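Local coordinates for packaging protein UL32 (Human herpesvirus 8 type M, PDB 6XF9) that binds zinc and forms a pentameric ring required for herpesviral packaging, probably guiding new capsids to nuclear replication compartments where viral DNA is cleaved and packaged, at residues E73-L78 with Q128-V133; R53-L58 with Q134-T139; F2-L7 with C79-Y84. One frame throughout, in Å; residues are numbered along the deposited sequence.

Interaction 1 of 3, residues E73-L78 with Q128-V133; sequences EDYACL and QLHFFV. With ZN (zinc ion), chain O.
Tyr75 takes a hydrogen bond from a histidine whose other ring nitrogen already holds a metal. His130 binds zinc through ND1 at 2.1 Å and, across the imidazole, sends its NE2-H to Tyr75 OH at 3.0 Å, with an N-H...O angle of 148°. The metal centre is a CxxC-type site of three cysteines and one histidine, completed by Cys52, Cys55 and Cys136, so the tyrosine belongs to its second shell. Histidine suits this place because its two nitrogens can serve two partners at once; the zinc at one nitrogen and the hydroxyl, almost exactly in the ring plane, at the other together hold the imidazole's rotation. The zinc probably polarises the imidazole and strengthens NE2 as a donor. The axes of segments 73-78 and 128-133, on helices 71-83 and 124-133, come within 13.1 Å at an angle of 66°, too wide a gap for small residues to bridge. Tyr75 spans it because its CG stands anti to the backbone N (chi1 171°), which carries the long ring over to meet His130 from the opposite direction. Beside this polar link lies an apolar one. The CE1-CZ end of the Phe131 ring meets both Tyr75 CE1 and a methyl group of Leu78, with Leu78 CD2 to Phe131 CZ at 3.8 Å. The wider pi-type turn at 129-133 is marked by Val133 N, which reaches back to Gln128 O at 2.8 Å. Within that turn His130 CD2 sits over the centre of the Phe131 face, 3.4 Å above its plane.

Interaction 2 of 3, residues R53-L58 with Q134-T139; sequences RVCQLL and QKCFKT. With ZN (zinc ion), chain O.
Cys55 and Cys136 meet through a shared zinc ion, a metal-bridged contact between the first turn and a half of helix 53-60 and the loop that follows helix 124-133. Each sulfur binds the metal, Cys55 SG at 2.3 Å and Cys136 SG at 2.3 Å, while the sulfurs themselves stay 3.6 Å apart, far beyond disulfide length. The S-Zn-S angle of 106° is close to tetrahedral, and Cys52 and His130 fill the other two corners of this site of three cysteines and one histidine. Cys55 is the second cysteine of the CxxC pair, presented from the helix with its SG beside the backbone N (chi1 -77°). The loop brings Cys136 in by a sharp change of course. Lys135, with positive phi, is the first residue after the helix to leave helical geometry, and a type I turn runs from Lys135 to Lys138, closed by Lys138 N to Lys135 O at 3.2 Å. Another subunit also reaches the site: its Phe335 packs on Cys55. Cysteine fits both positions because a soft thiolate binds zinc firmly with a short side chain. Almost all the cohesion between the two segments therefore comes from coordination, which implies that their mutual placement probably depends on the bound metal.

Interaction 3 of 3, residues F2-L7 with C79-Y84; sequences FVPWQL and CFFCLY
Phe81 receives the N-terminal tail through apolar contacts, chiefly a CH-pi interaction with Pro4. The proline lies over one face of the phenyl ring: its CB is 4.0 Å from the ring centroid of Phe81, 23° off the normal and displaced toward the rim on the CD2 side. CG and CD of Pro4 continue across the same ring, so most of the pyrrolidine rests against it. Proline is apt here, since its closed ring holds several C-H groups in place against an aromatic face. The second apolar partner comes at the edge. Trp5 CE3 approaches Phe81 CD2 at 3.8 Å, near the phenyl plane, and the six-membered part of the indole also touches Phe81 CB as the two side chains slide past each other. The contact thus joins the irregular N-terminal tail before helix 7-12 to the C-terminal end of helix 71-83, buried within a largely helical protein; Phe213 and Leu385 also pack on Phe81. Backbone shape delivers both residues. Trp5 takes a left-handed conformation (phi 63°, psi 46°), which turns the chain at Trp5, so that Pro4 and Trp5 both press on Phe81. The polar groups are served mostly by other partners: Trp5 NE1 donates to Ala303 O, Trp5 N to Asp98, and Pro4 O accepts from Lys221. Within the tail, Gln6, at the N-cap position of helix 7-12, folds its amide back, and NE2 donates to Val3 O at 3.1 Å, with the donor tilted 28° from the carbonyl plane.

All three contacts are buried, but only interaction 2 borders another subunit; interactions 1 and 3 are enclosed within one chain. Interactions 1 and 2 share a single zinc ion and adjoin along the chain, where His130 O and Cys136 N are 3.1 Å apart, probably hydrogen-bonded, so helix end and loop are set together. Interactions 1 and 3 share helix 71-83, which sends Tyr75 to the zinc ligand His130 from an earlier turn and takes the N-terminal tail with a later one. Phe137, in the loop of interaction 2, packs on Cys79 and Leu83 of that helix. Chemistry shifts accordingly, from coordination in interaction 2, through mixed polar and apolar contacts, to aromatic packing in interaction 3.

Interaction 1 of 3, residues E73-L78 with Q128-V133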
# COMPACT_ATOMS: atom_id res chain seq x y z
N GLU D 73 34.03 44.56 -10.39
CA GLU D 73 35.11 43.67 -9.98
C GLU D 73 35.18 43.52 -8.47
O GLU D 73 35.63 42.48 -7.99
CB GLU D 73 36.46 44.16 -10.49
CG GLU D 73 36.65 44.11 -11.98
CD GLU D 73 37.98 44.71 -12.40
OE1 GLU D 73 38.51 44.30 -13.46
OE2 GLU D 73 38.53 45.55 -11.63
N ASP D 74 34.78 44.53 -7.71
CA ASP D 74 34.83 44.33 -6.26
C ASP D 74 33.66 43.47 -5.80
O ASP D 74 33.81 42.64 -4.90
CB ASP D 74 34.84 45.66 -5.51
CG ASP D 74 36.12 46.45 -5.73
OD1 ASP D 74 37.24 45.88 -5.59
OD2 ASP D 74 36.00 47.67 -6.00
N TYR D 75 32.49 43.68 -6.40
CA TYR D 75 31.35 42.82 -6.09
C TYR D 75 31.66 41.38 -6.51
O TYR D 75 31.33 40.44 -5.78
CB TYR D 75 30.09 43.35 -6.76
CG TYR D 75 28.89 42.43 -6.71
CD1 TYR D 75 28.30 42.07 -5.50
CD2 TYR D 75 28.34 41.94 -7.87
CE1 TYR D 75 27.18 41.21 -5.47
CE2 TYR D 75 27.24 41.10 -7.86
CZ TYR D 75 26.66 40.73 -6.67
OH TYR D 75 25.55 39.88 -6.71
N ALA D 76 32.30 41.20 -7.66
CA ALA D 76 32.65 39.86 -8.11
C ALA D 76 33.68 39.19 -7.21
O ALA D 76 33.75 37.96 -7.18
CB ALA D 76 33.16 39.88 -9.55
N CYS D 77 34.52 39.96 -6.50
CA CYS D 77 35.42 39.32 -5.54
C CYS D 77 34.66 38.81 -4.33
O CYS D 77 34.91 37.70 -3.85
CB CYS D 77 36.49 40.28 -5.07
SG CYS D 77 37.80 40.39 -6.21
N LEU D 78 33.75 39.63 -3.80
CA LEU D 78 32.88 39.19 -2.72
C LEU D 78 32.15 37.91 -3.09
O LEU D 78 32.15 36.93 -2.33
CB LEU D 78 31.87 40.28 -2.40
CG LEU D 78 30.87 39.89 -1.33
CD1 LEU D 78 31.58 39.40 -0.10
CD2 LEU D 78 29.93 41.04 -1.04
N GLN D 128 21.85 35.81 3.42
CA GLN D 128 21.94 34.35 3.32
C GLN D 128 21.33 33.82 2.03
O GLN D 128 21.91 32.95 1.36
CB GLN D 128 21.22 33.72 4.50
CG GLN D 128 21.91 33.88 5.82
CD GLN D 128 21.30 32.97 6.85
OE1 GLN D 128 21.61 31.79 6.92
NE2 GLN D 128 20.38 33.51 7.64
N LEU D 129 20.14 34.30 1.68
CA LEU D 129 19.47 33.82 0.47
C LEU D 129 20.26 34.19 -0.78
O LEU D 129 20.39 33.39 -1.71
CB LEU D 129 18.04 34.36 0.40
CG LEU D 129 16.97 33.69 1.28
CD1 LEU D 129 15.66 34.46 1.26
CD2 LEU D 129 16.72 32.27 0.76
N HIS D 130 20.78 35.43 -0.83
CA HIS D 130 21.45 35.89 -2.04
C HIS D 130 22.84 35.28 -2.19
O HIS D 130 23.19 34.78 -3.27
CB HIS D 130 21.53 37.42 -2.05
CG HIS D 130 22.27 37.97 -3.23
ND1 HIS D 130 21.69 38.10 -4.47
CD2 HIS D 130 23.54 38.42 -3.36
CE1 HIS D 130 22.58 38.60 -5.32
NE2 HIS D 130 23.71 38.80 -4.66
N PHE D 131 23.63 35.28 -1.13
CA PHE D 131 25.02 34.88 -1.25
C PHE D 131 25.28 33.41 -0.97
O PHE D 131 26.32 32.90 -1.40
CB PHE D 131 25.89 35.72 -0.32
CG PHE D 131 26.06 37.14 -0.78
CD1 PHE D 131 26.83 37.43 -1.88
CD2 PHE D 131 25.44 38.18 -0.11
CE1 PHE D 131 26.98 38.73 -2.31
CE2 PHE D 131 25.59 39.48 -0.54
CZ PHE D 131 26.36 39.75 -1.65
N PHE D 132 24.38 32.72 -0.26
CA PHE D 132 24.72 31.36 0.18
C PHE D 132 23.68 30.29 -0.17
O PHE D 132 24.03 29.26 -0.73
CB PHE D 132 24.98 31.36 1.67
CG PHE D 132 26.17 32.17 2.05
CD1 PHE D 132 27.44 31.60 2.00
CD2 PHE D 132 26.05 33.49 2.41
CE1 PHE D 132 28.57 32.34 2.34
CE2 PHE D 132 27.17 34.24 2.75
CZ PHE D 132 28.43 33.65 2.71
N VAL D 133 22.41 30.52 0.15
CA VAL D 133 21.42 29.50 -0.15
C VAL D 133 21.17 29.45 -1.65
O VAL D 133 21.39 28.41 -2.30
CB VAL D 133 20.11 29.77 0.62
CG1 VAL D 133 19.11 28.67 0.32
CG2 VAL D 133 20.37 29.89 2.09
ZN ZN O . 19.78 37.81 -5.17

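Interaction 2 of 3, residues R53-L58 with Q134-T139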
# COMPACT_ATOMS: atom_id res chain seq x y z
N ARG D 53 15.97 40.84 -2.21
CA ARG D 53 16.21 42.24 -1.85
C ARG D 53 17.60 42.70 -2.25
O ARG D 53 17.77 43.85 -2.67
CB ARG D 53 15.97 42.43 -0.36
CG ARG D 53 14.48 42.42 -0.01
CD ARG D 53 14.31 42.41 1.49
NE ARG D 53 14.32 43.74 2.07
CZ ARG D 53 13.27 44.55 2.09
NH1 ARG D 53 12.12 44.17 1.55
NH2 ARG D 53 13.39 45.74 2.66
N VAL D 54 18.60 41.82 -2.16
CA VAL D 54 19.96 42.22 -2.54
C VAL D 54 20.07 42.37 -4.04
O VAL D 54 20.73 43.29 -4.54
CB VAL D 54 21.00 41.22 -2.00
CG1 VAL D 54 22.36 41.53 -2.55
CG2 VAL D 54 21.04 41.30 -0.50
N CYS D 55 19.46 41.48 -4.81
CA CYS D 55 19.44 41.67 -6.26
C CYS D 55 18.76 42.99 -6.60
O CYS D 55 19.18 43.69 -7.53
CB CYS D 55 18.72 40.52 -6.95
SG CYS D 55 19.64 38.96 -7.11
N GLN D 56 17.73 43.35 -5.85
CA GLN D 56 16.99 44.57 -6.15
C GLN D 56 17.79 45.81 -5.79
O GLN D 56 17.73 46.82 -6.49
CB GLN D 56 15.63 44.56 -5.44
CG GLN D 56 14.66 43.53 -6.03
CD GLN D 56 14.19 43.92 -7.42
OE1 GLN D 56 14.51 45.01 -7.91
NE2 GLN D 56 13.47 43.01 -8.09
N LEU D 57 18.54 45.75 -4.69
CA LEU D 57 19.45 46.83 -4.34
C LEU D 57 20.44 47.07 -5.47
O LEU D 57 20.66 48.22 -5.88
CB LEU D 57 20.16 46.49 -3.04
CG LEU D 57 21.05 47.56 -2.45
CD1 LEU D 57 20.22 48.83 -2.23
CD2 LEU D 57 21.61 47.04 -1.13
N LEU D 58 21.05 46.00 -5.99
CA LEU D 58 22.06 46.15 -7.04
C LEU D 58 21.49 46.76 -8.31
O LEU D 58 22.03 47.74 -8.83
CB LEU D 58 22.68 44.79 -7.36
CG LEU D 58 23.45 44.17 -6.20
CD1 LEU D 58 23.92 42.79 -6.59
CD2 LEU D 58 24.64 45.02 -5.87
N GLN D 134 20.76 30.58 -2.25
CA GLN D 134 20.37 30.57 -3.65
C GLN D 134 21.51 30.89 -4.61
O GLN D 134 21.45 30.46 -5.77
CB GLN D 134 19.22 31.56 -3.90
CG GLN D 134 18.09 31.55 -2.87
CD GLN D 134 17.19 30.31 -2.92
OE1 GLN D 134 17.60 29.24 -3.39
NE2 GLN D 134 15.97 30.46 -2.43
N LYS D 135 22.55 31.59 -4.13
CA LYS D 135 23.71 31.95 -4.96
C LYS D 135 23.37 32.69 -6.26
O LYS D 135 23.69 32.22 -7.35
CB LYS D 135 24.55 30.71 -5.28
CG LYS D 135 25.11 30.00 -4.05
CD LYS D 135 25.96 28.80 -4.45
CE LYS D 135 26.51 28.10 -3.22
NZ LYS D 135 25.43 27.59 -2.33
N CYS D 136 22.72 33.85 -6.14
CA CYS D 136 22.22 34.56 -7.32
C CYS D 136 23.33 34.91 -8.30
O CYS D 136 23.04 35.14 -9.47
CB CYS D 136 21.50 35.85 -6.94
SG CYS D 136 20.15 35.63 -5.77
N PHE D 137 24.59 34.93 -7.84
CA PHE D 137 25.72 35.41 -8.63
C PHE D 137 26.33 34.37 -9.55
O PHE D 137 27.10 34.74 -10.45
CB PHE D 137 26.83 35.93 -7.72
CG PHE D 137 27.30 34.94 -6.70
CD1 PHE D 137 28.18 33.92 -7.06
CD2 PHE D 137 26.85 35.01 -5.39
CE1 PHE D 137 28.62 32.99 -6.13
CE2 PHE D 137 27.27 34.09 -4.44
CZ PHE D 137 28.16 33.07 -4.82
N LYS D 138 26.04 33.08 -9.35
CA LYS D 138 26.60 32.03 -10.20
C LYS D 138 26.16 32.27 -11.64
O LYS D 138 25.03 32.71 -11.88
CB LYS D 138 26.14 30.65 -9.73
CG LYS D 138 26.94 30.06 -8.57
CD LYS D 138 26.31 28.76 -8.09
CE LYS D 138 26.61 27.63 -9.08
NZ LYS D 138 26.22 26.27 -8.59
N THR D 139 27.06 32.05 -12.59
CA THR D 139 26.66 32.16 -13.99
C THR D 139 26.01 30.84 -14.39
O THR D 139 26.65 29.79 -14.34
CB THR D 139 27.84 32.47 -14.89
OG1 THR D 139 28.68 31.33 -14.95
CG2 THR D 139 28.66 33.62 -14.27
ZN ZN O . 19.78 37.81 -5.17

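Interaction 3 of 3, residues F2-L7 with C79-Y84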
# COMPACT_ATOMS: atom_id res chain seq x y z
N PHE D 2 40.45 45.85 -3.31
CA PHE D 2 39.46 45.51 -2.31
C PHE D 2 39.43 44.05 -2.12
O PHE D 2 39.11 43.34 -3.03
CB PHE D 2 38.08 45.95 -2.69
CG PHE D 2 37.04 45.39 -1.79
CD1 PHE D 2 37.02 45.72 -0.49
CD2 PHE D 2 36.15 44.49 -2.24
CE1 PHE D 2 36.11 45.19 0.35
CE2 PHE D 2 35.23 43.96 -1.41
CZ PHE D 2 35.21 44.31 -0.12
N VAL D 3 39.66 43.64 -0.91
CA VAL D 3 39.76 42.22 -0.55
C VAL D 3 38.74 41.89 0.53
O VAL D 3 38.71 42.57 1.57
CB VAL D 3 41.18 41.89 -0.07
CG1 VAL D 3 41.19 40.57 0.67
CG2 VAL D 3 42.13 41.81 -1.23
N PRO D 4 37.90 40.88 0.33
CA PRO D 4 36.90 40.51 1.34
C PRO D 4 37.50 39.75 2.51
O PRO D 4 38.67 39.37 2.52
CB PRO D 4 35.93 39.63 0.55
CG PRO D 4 36.06 40.11 -0.87
CD PRO D 4 37.53 40.38 -1.01
N TRP D 5 36.64 39.49 3.51
CA TRP D 5 37.01 38.72 4.70
C TRP D 5 38.09 39.41 5.52
O TRP D 5 39.04 38.78 5.99
CB TRP D 5 37.45 37.30 4.34
CG TRP D 5 36.45 36.29 4.77
CD1 TRP D 5 36.57 35.42 5.81
CD2 TRP D 5 35.17 36.04 4.17
NE1 TRP D 5 35.44 34.65 5.91
CE2 TRP D 5 34.57 35.01 4.92
CE3 TRP D 5 34.48 36.60 3.08
CZ2 TRP D 5 33.29 34.51 4.61
CZ3 TRP D 5 33.21 36.10 2.77
CH2 TRP D 5 32.63 35.06 3.54
N GLN D 6 37.93 40.70 5.74
CA GLN D 6 38.93 41.45 6.49
C GLN D 6 38.33 41.96 7.78
O GLN D 6 37.37 42.74 7.75
CB GLN D 6 39.51 42.60 5.68
CG GLN D 6 40.24 42.08 4.49
CD GLN D 6 41.38 42.96 4.08
OE1 GLN D 6 42.49 42.83 4.62
NE2 GLN D 6 41.14 43.84 3.10
N LEU D 7 38.91 41.53 8.89
CA LEU D 7 38.44 42.01 10.19
C LEU D 7 38.29 43.53 10.20
O LEU D 7 37.25 44.06 10.63
CB LEU D 7 39.42 41.54 11.26
CG LEU D 7 39.14 41.84 12.71
CD1 LEU D 7 37.67 41.68 13.04
CD2 LEU D 7 40.00 40.88 13.55
N CYS D 79 31.56 37.88 -4.29
CA CYS D 79 30.90 36.67 -4.75
C CYS D 79 31.85 35.47 -4.77
O CYS D 79 31.52 34.41 -4.25
CB CYS D 79 30.28 36.92 -6.12
SG CYS D 79 28.92 38.10 -6.03
N PHE D 80 33.05 35.63 -5.31
CA PHE D 80 33.97 34.50 -5.36
C PHE D 80 34.26 33.97 -3.96
O PHE D 80 34.35 32.76 -3.75
CB PHE D 80 35.27 34.91 -6.05
CG PHE D 80 36.24 33.79 -6.26
CD1 PHE D 80 36.11 32.94 -7.34
CD2 PHE D 80 37.29 33.60 -5.40
CE1 PHE D 80 37.02 31.90 -7.54
CE2 PHE D 80 38.20 32.58 -5.59
CZ PHE D 80 38.07 31.72 -6.66
N PHE D 81 34.42 34.87 -2.99
CA PHE D 81 34.71 34.45 -1.62
C PHE D 81 33.55 33.67 -1.03
O PHE D 81 33.74 32.64 -0.39
CB PHE D 81 35.03 35.67 -0.76
CG PHE D 81 36.49 36.03 -0.73
CD1 PHE D 81 37.19 36.26 -1.91
CD2 PHE D 81 37.16 36.19 0.47
CE1 PHE D 81 38.53 36.59 -1.89
CE2 PHE D 81 38.50 36.53 0.49
CZ PHE D 81 39.18 36.73 -0.70
N CYS D 82 32.33 34.16 -1.24
CA CYS D 82 31.16 33.47 -0.72
C CYS D 82 31.05 32.07 -1.29
O CYS D 82 30.78 31.11 -0.56
CB CYS D 82 29.91 34.28 -1.05
SG CYS D 82 29.78 35.84 -0.16
N LEU D 83 31.29 31.93 -2.59
CA LEU D 83 31.26 30.64 -3.26
C LEU D 83 32.20 29.64 -2.59
O LEU D 83 31.95 28.43 -2.62
CB LEU D 83 31.65 30.85 -4.72
CG LEU D 83 31.55 29.68 -5.68
CD1 LEU D 83 30.13 29.16 -5.61
CD2 LEU D 83 31.90 30.14 -7.09
N TYR D 84 33.29 30.13 -1.99
CA TYR D 84 34.28 29.29 -1.34
C TYR D 84 34.25 29.45 0.18
O TYR D 84 35.23 29.20 0.86
CB TYR D 84 35.67 29.57 -1.90
CG TYR D 84 35.82 29.00 -3.27
CD1 TYR D 84 35.39 29.69 -4.37
CD2 TYR D 84 36.33 27.74 -3.46
CE1 TYR D 84 35.50 29.13 -5.64
CE2 TYR D 84 36.44 27.18 -4.71
CZ TYR D 84 36.01 27.89 -5.79
OH TYR D 84 36.11 27.35 -7.04